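Local coordinates for protein GH26A (Muricauda sp. MAR_2010_75, PDB 6Q75) that probably hydrolyses beta-linked polysaccharides such as mannans, as a glycoside hydrolase of family 26, at residues A[45-50]-A[72-77]. Residues are numbered along the deposited sequence; the frame is centred on the assembly and turned at random.
Sequences KILAGQ and PAVWGT
In Leu47, CG stands anti to the carbonyl carbon (chi1 -62°), and CD2, the branch that turns aside from the extended CD1, meets Ala73 CB at 3.7 Å. Val74 has CG1 anti to its own N (chi1 171°), which leaves CG2 beside that N and turned back to Leu47 CB, 4.0 Å away. The parallel strands 46-50 and 74-77 are themselves joined mainly by backbone hydrogen bonds. Val74 N donates to Ala48 O at 2.9 Å in a fairly straight bond (161° at the hydrogen), and Val74 O accepts from Gln50 N at 3.0 Å, so that Val74 grips both sides of Gly49. Gly76 N then donates a hydrogen bond to Gln50 O, also at 3.0 Å. Between the two bonds of Val74, Gly49 brings its CA to 3.2 Å from Val74 O in a CH...O contact; having no side chain, it lets Val74 CB approach that CA to 3.7 Å. Pro72, in the loop leading into strand 74-77, sets its ring CG against Gln50 CB at 3.9 Å. Helix 59-68 links the strands in a beta-alpha-beta crossover, and its Tyr61 OH hydrogen-bonds to Pro72 O. Strand 293-299 flanks 46-50 on its other edge, as expected in the (beta/alpha)8 barrel of family 26. Three main-chain bonds thus fix the parallel register of this buried seam, while Leu47, Pro72, Ala73 and Val74 add apolar packing beside them.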
ATOM      1  N   LYS A  45      10.382  14.990   7.144  1.00 26.16           N
ATOM      2  CA  LYS A  45       9.032  15.018   7.681  1.00 25.86           C
ATOM      3  C   LYS A  45       8.321  13.725   7.299  1.00 25.80           C
ATOM      4  O   LYS A  45       8.697  13.067   6.331  1.00 26.96           O
ATOM      5  CB  LYS A  45       8.265  16.221   7.139  1.00 28.13           C
ATOM      6  CG  LYS A  45       8.924  17.557   7.525  1.00 33.53           C
ATOM      7  CD  LYS A  45       7.912  18.681   7.622  1.00 41.22           C
ATOM      8  CE  LYS A  45       8.543  19.897   8.310  1.00 47.74           C
ATOM      9  NZ  LYS A  45       7.742  20.330   9.499  1.00 50.11           N
ATOM     10  N   ILE A  46       7.281  13.371   8.061  1.00 22.33           N
ATOM     11  CA  ILE A  46       6.568  12.114   7.824  1.00 20.41           C
ATOM     12  C   ILE A  46       5.064  12.356   7.921  1.00 19.87           C
ATOM     13  O   ILE A  46       4.589  13.022   8.847  1.00 22.65           O
ATOM     14  CB  ILE A  46       7.033  11.007   8.798  1.00 20.02           C
ATOM     15  CG1 ILE A  46       6.367   9.673   8.480  1.00 20.45           C
ATOM     16  CG2 ILE A  46       6.814  11.431  10.263  1.00 22.63           C
ATOM     17  CD1 ILE A  46       7.034   8.484   9.158  1.00 22.04           C
ATOM     18  N   LEU A  47       4.313  11.818   6.952  1.00 20.99           N
ATOM     19  CA  LEU A  47       2.859  11.957   6.940  1.00 18.80           C
ATOM     20  C   LEU A  47       2.212  10.926   7.855  1.00 18.06           C
ATOM     21  O   LEU A  47       2.491   9.725   7.737  1.00 20.22           O
ATOM     22  CB  LEU A  47       2.321  11.777   5.511  1.00 18.55           C
ATOM     23  CG  LEU A  47       2.819  12.816   4.516  1.00 21.52           C
ATOM     24  CD1 LEU A  47       2.693  12.255   3.132  1.00 19.17           C
ATOM     25  CD2 LEU A  47       1.966  14.072   4.659  1.00 24.36           C
ATOM     26  N   ALA A  48       1.313  11.381   8.743  1.00 18.22           N
ATOM     27  CA  ALA A  48       0.546  10.453   9.589  1.00 18.39           C
ATOM     28  C   ALA A  48      -0.585   9.812   8.794  1.00 20.64           C
ATOM     29  O   ALA A  48      -1.371  10.513   8.151  1.00 19.28           O
ATOM     30  CB  ALA A  48      -0.046  11.177  10.798  1.00 19.37           C
ATOM     31  N   GLY A  49      -0.716   8.486   8.895  1.00 18.02           N
ATOM     32  CA  GLY A  49      -1.699   7.776   8.103  1.00 18.07           C
ATOM     33  C   GLY A  49      -2.408   6.714   8.915  1.00 16.61           C
ATOM     34  O   GLY A  49      -1.915   6.252   9.952  1.00 17.29           O
ATOM     35  N   GLN A  50      -3.577   6.316   8.414  1.00 18.21           N
ATOM     36  CA  GLN A  50      -4.430   5.371   9.133  1.00 15.79           C
ATOM     37  C   GLN A  50      -5.256   4.573   8.131  1.00 17.09           C
ATOM     38  O   GLN A  50      -5.875   5.161   7.243  1.00 15.83           O
ATOM     39  CB  GLN A  50      -5.348   6.112  10.108  1.00 16.39           C
ATOM     40  CG  GLN A  50      -6.335   5.189  10.832  1.00 17.87           C
ATOM     41  CD  GLN A  50      -5.665   4.309  11.884  1.00 21.18           C
ATOM     42  OE1 GLN A  50      -4.883   4.783  12.701  1.00 19.53           O
ATOM     43  NE2 GLN A  50      -5.994   3.008  11.872  1.00 19.63           N
ATOM     44  N   PRO A  72      -5.550  12.230  10.340  1.00 21.44           N
ATOM     45  CA  PRO A  72      -4.379  11.760   9.595  1.00 20.50           C
ATOM     46  C   PRO A  72      -4.291  12.406   8.220  1.00 21.35           C
ATOM     47  O   PRO A  72      -5.305  12.690   7.582  1.00 22.91           O
ATOM     48  CB  PRO A  72      -4.615  10.251   9.476  1.00 22.24           C
ATOM     49  CG  PRO A  72      -5.539   9.923  10.656  1.00 21.66           C
ATOM     50  CD  PRO A  72      -6.400  11.127  10.830  1.00 18.92           C
ATOM     51  N   ALA A  73      -3.053  12.639   7.772  1.00 19.70           N
ATOM     52  CA  ALA A  73      -2.841  13.136   6.411  1.00 18.76           C
ATOM     53  C   ALA A  73      -3.178  12.072   5.375  1.00 18.84           C
ATOM     54  O   ALA A  73      -3.654  12.402   4.284  1.00 19.33           O
ATOM     55  CB  ALA A  73      -1.396  13.601   6.218  1.00 19.07           C
ATOM     56  N   VAL A  74      -2.901  10.804   5.678  1.00 18.38           N
ATOM     57  CA  VAL A  74      -3.084   9.714   4.723  1.00 17.13           C
ATOM     58  C   VAL A  74      -4.243   8.843   5.182  1.00 18.50           C
ATOM     59  O   VAL A  74      -4.289   8.401   6.341  1.00 17.27           O
ATOM     60  CB  VAL A  74      -1.797   8.888   4.545  1.00 17.57           C
ATOM     61  CG1 VAL A  74      -2.058   7.631   3.729  1.00 22.90           C
ATOM     62  CG2 VAL A  74      -0.703   9.750   3.889  1.00 19.00           C
ATOM     63  N   TRP A  75      -5.168   8.588   4.253  1.00 19.66           N
ATOM     64  CA  TRP A  75      -6.362   7.783   4.453  1.00 20.91           C
ATOM     65  C   TRP A  75      -6.196   6.516   3.627  1.00 18.08           C
ATOM     66  O   TRP A  75      -5.920   6.607   2.426  1.00 17.44           O
ATOM     67  CB  TRP A  75      -7.598   8.563   3.983  1.00 20.65           C
ATOM     68  CG  TRP A  75      -8.915   7.795   3.966  1.00 21.55           C
ATOM     69  CD1 TRP A  75      -9.810   7.705   4.994  1.00 22.01           C
ATOM     70  CD2 TRP A  75      -9.473   7.031   2.881  1.00 20.80           C
ATOM     71  NE1 TRP A  75     -10.889   6.941   4.625  1.00 22.96           N
ATOM     72  CE2 TRP A  75     -10.708   6.509   3.333  1.00 22.26           C
ATOM     73  CE3 TRP A  75      -9.057   6.748   1.572  1.00 21.15           C
ATOM     74  CZ2 TRP A  75     -11.531   5.720   2.531  1.00 21.18           C
ATOM     75  CZ3 TRP A  75      -9.886   5.943   0.768  1.00 20.26           C
ATOM     76  CH2 TRP A  75     -11.107   5.448   1.255  1.00 19.31           C
ATOM     77  N   GLY A  76      -6.361   5.357   4.248  1.00 17.27           N
ATOM     78  CA  GLY A  76      -6.199   4.090   3.541  1.00 17.67           C
ATOM     79  C   GLY A  76      -7.345   3.116   3.732  1.00 18.27           C
ATOM     80  O   GLY A  76      -7.935   3.038   4.806  1.00 19.18           O
ATOM     81  N   THR A  77      -7.683   2.408   2.657  1.00 18.64           N
ATOM     82  CA  THR A  77      -8.512   1.212   2.818  1.00 20.72           C
ATOM     83  C   THR A  77      -8.089   0.217   1.738  1.00 17.01           C
ATOM     84  O   THR A  77      -6.979   0.317   1.197  1.00 16.08           O
ATOM     85  CB  THR A  77     -10.024   1.547   2.854  1.00 22.00           C
ATOM     86  OG1 THR A  77     -10.765   0.372   3.279  1.00 20.74           O
ATOM     87  CG2 THR A  77     -10.548   2.053   1.506  1.00 23.49           C
TER